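PDB 2EIG: lectin from Lotus tetragonolobus, which probably binds L-fucosyl sugars as a seed lectin of the legume family, with bound calcium and manganese ions. Local coordinates for residues Gly12-Gln17 with Ala43-Pro48; Pro78-Val83 with His122-Asp127; Val115-Asp120 with Ile136-Asn141. All blocks are in the same frame, centred on the assembly; numbering follows the deposited sequence.

Contact 1: residues Gly12-Gln17 with Ala43-Pro48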
# COMPACT_ATOMS: atom_id res chain seq x y z
N GLY A 12 -26.86 -24.03 -12.85
CA GLY A 12 -27.23 -22.65 -13.16
C GLY A 12 -26.65 -21.53 -12.30
O GLY A 12 -27.00 -20.37 -12.47
N SER A 13 -25.80 -21.86 -11.34
CA SER A 13 -25.17 -20.85 -10.51
C SER A 13 -24.03 -20.13 -11.30
O SER A 13 -23.70 -19.01 -10.99
CB SER A 13 -24.62 -21.48 -9.22
OG SER A 13 -23.52 -22.35 -9.53
N LEU A 14 -23.46 -20.78 -12.30
CA LEU A 14 -22.41 -20.16 -13.14
C LEU A 14 -22.86 -19.93 -14.58
O LEU A 14 -23.81 -20.56 -15.06
CB LEU A 14 -21.09 -20.99 -13.13
CG LEU A 14 -20.39 -21.32 -11.81
CD1 LEU A 14 -19.10 -22.19 -12.09
CD2 LEU A 14 -20.00 -20.07 -11.03
N ILE A 15 -22.15 -19.03 -15.27
CA ILE A 15 -22.29 -18.82 -16.69
C ILE A 15 -21.01 -19.34 -17.34
O ILE A 15 -19.90 -19.00 -16.91
CB ILE A 15 -22.46 -17.32 -17.05
CG1 ILE A 15 -23.76 -16.74 -16.41
CG2 ILE A 15 -22.41 -17.11 -18.57
CD1 ILE A 15 -23.78 -15.19 -16.39
N PHE A 16 -21.19 -20.21 -18.32
CA PHE A 16 -20.06 -20.74 -19.07
C PHE A 16 -20.07 -20.18 -20.46
O PHE A 16 -21.13 -20.15 -21.10
CB PHE A 16 -20.16 -22.25 -19.14
CG PHE A 16 -20.28 -22.89 -17.84
CD1 PHE A 16 -19.15 -23.32 -17.17
CD2 PHE A 16 -21.54 -23.07 -17.25
CE1 PHE A 16 -19.26 -23.90 -15.94
CE2 PHE A 16 -21.66 -23.67 -16.02
CZ PHE A 16 -20.51 -24.10 -15.36
N GLN A 17 -18.91 -19.73 -20.92
CA GLN A 17 -18.75 -19.13 -22.24
C GLN A 17 -17.56 -19.79 -22.86
O GLN A 17 -16.64 -20.20 -22.15
CB GLN A 17 -18.55 -17.61 -22.17
CG GLN A 17 -19.54 -16.93 -21.19
CD GLN A 17 -19.56 -15.44 -21.34
OE1 GLN A 17 -20.35 -14.72 -20.69
NE2 GLN A 17 -18.69 -14.94 -22.20
N ALA A 43 -15.82 -18.70 -17.11
CA ALA A 43 -16.77 -19.33 -16.19
C ALA A 43 -16.98 -18.27 -15.12
O ALA A 43 -16.06 -17.94 -14.34
CB ALA A 43 -16.19 -20.60 -15.58
N LEU A 44 -18.18 -17.70 -15.12
CA LEU A 44 -18.48 -16.57 -14.24
C LEU A 44 -19.50 -16.99 -13.22
O LEU A 44 -20.42 -17.75 -13.54
CB LEU A 44 -19.06 -15.42 -15.06
CG LEU A 44 -18.23 -14.99 -16.29
CD1 LEU A 44 -18.88 -13.75 -16.88
CD2 LEU A 44 -16.77 -14.68 -15.92
N TYR A 45 -19.39 -16.46 -12.02
CA TYR A 45 -20.51 -16.53 -11.12
C TYR A 45 -21.71 -15.86 -11.85
O TYR A 45 -21.56 -14.80 -12.46
CB TYR A 45 -20.20 -15.88 -9.78
CG TYR A 45 -21.33 -16.00 -8.79
CD1 TYR A 45 -21.81 -17.27 -8.39
CD2 TYR A 45 -21.89 -14.85 -8.22
CE1 TYR A 45 -22.84 -17.37 -7.47
CE2 TYR A 45 -22.93 -14.94 -7.27
CZ TYR A 45 -23.40 -16.20 -6.93
OH TYR A 45 -24.38 -16.32 -6.01
N ALA A 46 -22.88 -16.49 -11.78
CA ALA A 46 -24.00 -16.01 -12.60
C ALA A 46 -24.80 -14.81 -12.06
O ALA A 46 -25.80 -14.44 -12.65
CB ALA A 46 -24.92 -17.17 -12.97
N THR A 47 -24.38 -14.22 -10.95
CA THR A 47 -25.10 -13.07 -10.40
C THR A 47 -24.16 -11.92 -10.35
O THR A 47 -22.99 -12.10 -9.94
CB THR A 47 -25.63 -13.37 -8.96
OG1 THR A 47 -26.19 -14.68 -8.91
CG2 THR A 47 -26.70 -12.31 -8.49
N PRO A 48 -24.64 -10.70 -10.69
CA PRO A 48 -23.70 -9.58 -10.62
C PRO A 48 -23.17 -9.48 -9.21
O PRO A 48 -23.89 -9.80 -8.24
CB PRO A 48 -24.57 -8.36 -10.95
CG PRO A 48 -25.67 -8.90 -11.76
CD PRO A 48 -25.97 -10.25 -11.15
O HOH W 1 -25.69 -17.22 -9.67
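Ile15 and Leu44 form the hydrogen-bonded pair between two antiparallel strands, whose short segments run at 158° to each other: Ile15 N donates to Leu44 O at 2.8 Å and Leu44 N to Ile15 O at 2.8 Å. Both bonds are nearly straight. A third bond, from Ala46 N to Ser13 O, is more bent, 146° at the hydrogen, where Ala46 lies just past the strand. Here the chains come close, and Ala46 CB presses on Ser13 O at 3.0 Å. On the face that carries Ile15 and Leu44, Ile15 CG1 is anti to the carbonyl carbon (chi1 -62°), which sets it alongside Ala46 CB at 3.7 Å. Phe16 and Ala43 occupy the other face, with Ala43 CB approaching the phenyl ring obliquely. The pair sits in the seven-stranded sheet of the legume lectin jelly roll, where strand 14-18 is an outermost strand and strand 39-50 pairs on its other side with strand 199-208. Leu14 and Tyr45 diverge at CB, yet the leucine branch CD2 reaches back to Tyr45 CA at 3.6 Å and meets the phenol ring at its edge. Tyr45 also stacks on Phe3, and Trp221 touches both Leu14 and Tyr45, so the second sheet adjoins this pair. Ser13 turns its hydroxyl to Tyr5 and Asp11. Its carbonyl oxygen accepts from a water as well as from Ala46 N; that water lies over one face of the Tyr45 ring, toward the rim, and pairs with Thr47 OG1.

Contact 2: residues Pro78-Val83 with His122-Asp127. With CA (calcium ion), chain G; MN (manganese (II) ion), chain F.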
# COMPACT_ATOMS: atom_id res chain seq x y z
N PRO A 78 3.31 -25.48 -22.77
CA PRO A 78 2.10 -24.90 -22.15
C PRO A 78 1.77 -23.48 -22.61
O PRO A 78 2.68 -22.62 -22.79
CB PRO A 78 2.42 -24.87 -20.66
CG PRO A 78 3.87 -25.07 -20.52
CD PRO A 78 4.46 -25.53 -21.84
N THR A 79 0.47 -23.23 -22.76
CA THR A 79 -0.13 -21.91 -22.86
C THR A 79 -1.62 -22.05 -22.65
O THR A 79 -2.12 -23.14 -22.76
CB THR A 79 0.16 -21.14 -24.18
OG1 THR A 79 -0.82 -21.38 -25.19
CG2 THR A 79 1.52 -21.43 -24.70
N ASP A 80 -2.32 -20.97 -22.28
CA ASP A 80 -1.68 -19.68 -22.02
C ASP A 80 -1.82 -19.26 -20.58
O ASP A 80 -1.03 -18.52 -20.06
CB ASP A 80 -2.29 -18.61 -22.93
CG ASP A 80 -1.49 -18.41 -24.20
OD1 ASP A 80 -0.52 -17.64 -24.10
OD2 ASP A 80 -1.85 -19.02 -25.25
N GLY A 81 -2.89 -19.68 -19.94
CA GLY A 81 -3.00 -19.45 -18.52
C GLY A 81 -4.45 -19.44 -18.18
O GLY A 81 -5.28 -19.58 -19.06
N VAL A 82 -4.71 -19.29 -16.89
CA VAL A 82 -6.05 -19.12 -16.38
C VAL A 82 -5.98 -17.92 -15.41
O VAL A 82 -4.99 -17.73 -14.69
CB VAL A 82 -6.62 -20.43 -15.69
CG1 VAL A 82 -5.66 -20.98 -14.61
CG2 VAL A 82 -8.05 -20.19 -15.08
N VAL A 83 -7.01 -17.10 -15.43
CA VAL A 83 -7.10 -15.98 -14.50
C VAL A 83 -8.35 -16.00 -13.68
O VAL A 83 -9.36 -16.46 -14.15
CB VAL A 83 -6.94 -14.63 -15.25
CG1 VAL A 83 -5.83 -14.79 -16.33
CG2 VAL A 83 -8.28 -14.14 -15.86
N HIS A 122 2.95 -19.04 -20.05
CA HIS A 122 3.70 -18.81 -21.29
C HIS A 122 4.21 -17.37 -21.41
O HIS A 122 3.40 -16.45 -21.43
CB HIS A 122 2.81 -19.10 -22.50
CG HIS A 122 3.46 -18.81 -23.81
ND1 HIS A 122 4.37 -19.66 -24.39
CD2 HIS A 122 3.32 -17.77 -24.67
CE1 HIS A 122 4.78 -19.15 -25.54
NE2 HIS A 122 4.17 -17.99 -25.72
N PRO A 123 5.56 -17.19 -21.49
CA PRO A 123 6.16 -15.86 -21.65
C PRO A 123 5.87 -15.26 -23.02
O PRO A 123 6.36 -15.74 -24.05
CB PRO A 123 7.66 -16.09 -21.47
CG PRO A 123 7.75 -17.45 -20.90
CD PRO A 123 6.59 -18.22 -21.43
N ASN A 124 5.02 -14.26 -23.01
CA ASN A 124 4.75 -13.48 -24.19
C ASN A 124 5.75 -12.31 -24.12
O ASN A 124 6.47 -12.14 -23.13
CB ASN A 124 3.31 -12.97 -24.14
CG ASN A 124 2.27 -14.07 -24.40
OD1 ASN A 124 1.64 -14.57 -23.46
ND2 ASN A 124 2.10 -14.45 -25.66
N VAL A 125 5.76 -11.50 -25.16
CA VAL A 125 6.67 -10.35 -25.26
C VAL A 125 6.52 -9.33 -24.11
O VAL A 125 7.50 -8.66 -23.76
CB VAL A 125 6.53 -9.65 -26.67
CG1 VAL A 125 6.71 -10.67 -27.80
CG2 VAL A 125 5.19 -9.09 -26.80
N TRP A 126 5.31 -9.25 -23.50
CA TRP A 126 4.97 -8.24 -22.52
C TRP A 126 5.06 -8.80 -21.11
O TRP A 126 4.85 -8.09 -20.11
CB TRP A 126 3.54 -7.77 -22.78
CG TRP A 126 2.53 -8.97 -22.84
CD1 TRP A 126 2.06 -9.69 -21.79
CD2 TRP A 126 1.95 -9.56 -24.02
NE1 TRP A 126 1.19 -10.66 -22.23
CE2 TRP A 126 1.10 -10.60 -23.59
CE3 TRP A 126 2.07 -9.30 -25.39
CZ2 TRP A 126 0.36 -11.38 -24.48
CZ3 TRP A 126 1.35 -10.07 -26.28
CH2 TRP A 126 0.51 -11.12 -25.81
N ASP A 127 5.34 -10.09 -21.04
CA ASP A 127 5.49 -10.81 -19.80
C ASP A 127 6.82 -10.54 -19.15
O ASP A 127 7.75 -10.13 -19.83
CB ASP A 127 5.30 -12.31 -20.05
CG ASP A 127 3.86 -12.66 -20.12
OD1 ASP A 127 3.11 -11.97 -19.43
OD2 ASP A 127 3.48 -13.56 -20.90
CA CA G . 1.57 -14.94 -21.28
MN MN F . 1.64 -12.48 -17.95
O HOH W 2 5.02 -21.98 -23.54
O HOH W 3 0.34 -16.82 -26.66
O HOH W 4 -0.02 -16.52 -21.99
O HOH W 5 -0.02 -13.29 -21.37
O HOH W 6 0.03 -11.45 -18.98
O HOH W 7 2.30 -10.62 -16.91
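The imidazole of His122 is met obliquely by Thr79 CG2, which lies 3.4 Å from His122 ND1, while Asn124 ND2 and a water stand in the ring plane at its edges. That water pairs with His122 ND1 and also donates to Pro78 O, tying the two segments together. On one face of the Trp126 indole lies Asn124 CB, toward the rim, and Tyr101 stacks on the same ring system. This is the calcium and manganese loop of the legume lectins facing the segment that holds the cis peptide between Thr79 and Asp80. In relatives, the aspartate after that peptide and the calcium-binding asparagine grip the sugar, so Asp80 and Asn124 probably do the same here. Their carboxylate and amide planes are nearly parallel, 11° apart, and Asp80 OD1 lies 3.8 Å from Asn124 OD1. A water joins Asp80 OD1 to Asn124 ND2. Another, a calcium ligand, donates to Asp80 O and approaches Asp80 OD1 unusually closely, placing the aspartate in the metal's second shell. Asp80 OD2 receives Thr79 OG1 from above the carboxylate plane. Calcium is held directly by His122 O, Asn124 OD1 and Asp127 OD2, with Asp120 and two waters completing the shell. A type I turn runs from Asn124 to Asp127, and the Asp127 carboxylate serves both ions, OD2 on calcium and OD1 2.1 Å from manganese. Asp127 OD2 also accepts Asn124 N at 2.7 Å, in a nearly straight bond on its anti side, somewhat out of the carboxylate plane.

Contact 3: residues Val115-Asp120 with Ile136-Asn141. With MN (manganese (II) ion), chain F; CA (calcium ion), chain G.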
# COMPACT_ATOMS: atom_id res chain seq x y z
N VAL A 115 -9.93 -6.37 -13.48
CA VAL A 115 -8.91 -6.64 -12.51
C VAL A 115 -8.77 -8.15 -12.58
O VAL A 115 -9.77 -8.87 -12.56
CB VAL A 115 -9.27 -6.12 -11.08
CG1 VAL A 115 -8.28 -6.60 -10.06
CG2 VAL A 115 -9.31 -4.57 -11.03
N ALA A 116 -7.54 -8.62 -12.73
CA ALA A 116 -7.31 -10.04 -12.84
C ALA A 116 -6.07 -10.48 -12.04
O ALA A 116 -5.13 -9.70 -11.85
CB ALA A 116 -7.16 -10.42 -14.32
N VAL A 117 -6.14 -11.70 -11.51
CA VAL A 117 -5.01 -12.44 -11.03
C VAL A 117 -4.79 -13.60 -12.03
O VAL A 117 -5.61 -14.52 -12.17
CB VAL A 117 -5.23 -12.98 -9.59
CG1 VAL A 117 -3.98 -13.79 -9.12
CG2 VAL A 117 -5.58 -11.79 -8.59
N GLU A 118 -3.67 -13.53 -12.73
CA GLU A 118 -3.38 -14.45 -13.81
C GLU A 118 -2.36 -15.46 -13.37
O GLU A 118 -1.46 -15.20 -12.58
CB GLU A 118 -2.87 -13.73 -15.09
CG GLU A 118 -1.53 -13.05 -14.84
CD GLU A 118 -0.87 -12.53 -16.10
OE1 GLU A 118 -1.51 -11.86 -16.92
OE2 GLU A 118 0.32 -12.78 -16.23
N PHE A 119 -2.50 -16.63 -13.94
CA PHE A 119 -1.59 -17.72 -13.68
C PHE A 119 -1.21 -17.98 -15.13
O PHE A 119 -1.92 -18.61 -15.89
CB PHE A 119 -2.33 -18.90 -13.05
CG PHE A 119 -2.83 -18.63 -11.65
CD1 PHE A 119 -4.10 -18.12 -11.43
CD2 PHE A 119 -1.99 -18.86 -10.54
CE1 PHE A 119 -4.57 -17.86 -10.14
CE2 PHE A 119 -2.46 -18.62 -9.25
CZ PHE A 119 -3.75 -18.11 -9.04
N ASP A 120 -0.08 -17.45 -15.51
CA ASP A 120 0.29 -17.33 -16.88
C ASP A 120 1.42 -18.34 -17.10
O ASP A 120 2.45 -18.28 -16.45
CB ASP A 120 0.78 -15.88 -17.12
CG ASP A 120 1.10 -15.58 -18.56
OD1 ASP A 120 1.11 -14.39 -18.93
OD2 ASP A 120 1.39 -16.48 -19.35
N ILE A 136 2.78 -15.59 -11.72
CA ILE A 136 1.49 -15.24 -11.18
C ILE A 136 1.51 -13.71 -11.24
O ILE A 136 2.46 -13.10 -10.74
CB ILE A 136 1.30 -15.80 -9.74
CG1 ILE A 136 1.21 -17.34 -9.75
CG2 ILE A 136 -0.01 -15.24 -9.08
CD1 ILE A 136 2.00 -18.03 -8.53
N GLY A 137 0.51 -13.10 -11.88
CA GLY A 137 0.47 -11.65 -11.98
C GLY A 137 -0.82 -11.01 -11.53
O GLY A 137 -1.87 -11.63 -11.59
N ILE A 138 -0.72 -9.75 -11.08
CA ILE A 138 -1.91 -8.89 -10.91
C ILE A 138 -2.04 -7.89 -12.03
O ILE A 138 -1.12 -7.10 -12.28
CB ILE A 138 -1.96 -8.24 -9.55
CG1 ILE A 138 -2.10 -9.38 -8.50
CG2 ILE A 138 -3.16 -7.29 -9.49
CD1 ILE A 138 -1.83 -8.96 -7.09
N ASP A 139 -3.15 -7.99 -12.77
CA ASP A 139 -3.43 -7.24 -13.97
C ASP A 139 -4.59 -6.26 -13.72
O ASP A 139 -5.68 -6.65 -13.25
CB ASP A 139 -3.90 -8.16 -15.11
CG ASP A 139 -2.94 -9.26 -15.40
OD1 ASP A 139 -3.39 -10.16 -16.11
OD2 ASP A 139 -1.77 -9.22 -14.92
N VAL A 140 -4.36 -5.01 -14.09
CA VAL A 140 -5.44 -4.03 -14.10
C VAL A 140 -5.47 -3.33 -15.45
O VAL A 140 -4.53 -2.62 -15.80
CB VAL A 140 -5.32 -3.02 -12.96
CG1 VAL A 140 -6.56 -2.07 -12.95
CG2 VAL A 140 -5.14 -3.74 -11.67
N ASN A 141 -6.53 -3.61 -16.22
CA ASN A 141 -6.79 -2.98 -17.51
C ASN A 141 -5.76 -3.36 -18.57
O ASN A 141 -5.90 -2.99 -19.72
CB ASN A 141 -6.82 -1.42 -17.38
CG ASN A 141 -7.88 -0.94 -16.44
OD1 ASN A 141 -7.92 0.25 -16.04
ND2 ASN A 141 -8.78 -1.84 -16.06
MN MN F . 1.64 -12.48 -17.95
CA CA G . 1.57 -14.94 -21.28
O HOH W 6 0.03 -11.45 -18.98
O HOH W 7 2.30 -10.62 -16.91
O HOH W 5 -0.02 -13.29 -21.37
O HOH W 4 -0.02 -16.52 -21.99
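Glu118 CG is placed between its own backbone N and carbonyl carbon (chi1 65°), and with the rest of the chain extended this carries the carboxylate over Gly137 to Asp139, whose CG turns beside its backbone N. The two side chains cross at about a right angle, their carboxylate planes 85° apart. Glu118 OE1 lies 2.7 Å from Asp139 OD1; two acid oxygens this close suggest that one group holds a proton. Asp139 OD2 is engaged by Ser145 OG. Glu118 CG packs against the bare Gly137 backbone, 3.6 Å from Gly137 N. Beneath them the strands pair antiparallel: Ala116 and Asp139 exchange two backbone hydrogen bonds, as do Glu118 and Gly137. The opposite face is apolar. There Ile136 CG1 touches Phe119 CD2 at 3.6 Å, the two side chains crossing at a slant, while Val117 CG2 meets Ile138 CG1 at 4.2 Å. Met176 on a strand of the other sheet touches both Phe119 and Ile136. Val140 packs on Leu146 of the second subunit. Glu118 OE2 binds manganese at 2.2 Å, and Glu118 OE1 accepts from a water on that ion. Asp120 OD1 bridges manganese and calcium. Glu118 and Asp120, with Asp127 and His135, hold manganese; Asp120 and Asp127 share calcium with His122 and Asn124, the two-metal site characteristic of legume lectins.

In the fold
All three contacts involve the seven-stranded antiparallel sheet of the legume lectin domain. Contact 1 joins one of its outermost strands, 14-18, to strand 39-50 and closes along the chain before the others begin. Strands 199-208 and 81-88 follow across the sheet, then 115-120 and 135-140, the pair of contact 3. Contact 1 lies about 24 Å, centre to centre, from contact 2, on the opposite side of the chain's centre. Contacts 2 and 3 are only about 11 Å apart by centres, their segments alternate along the chain, and Val82 O and Phe119 N probably hydrogen-bond between neighbouring strands. Sharing both metal ions and four waters, they build one site from strand and loop residues.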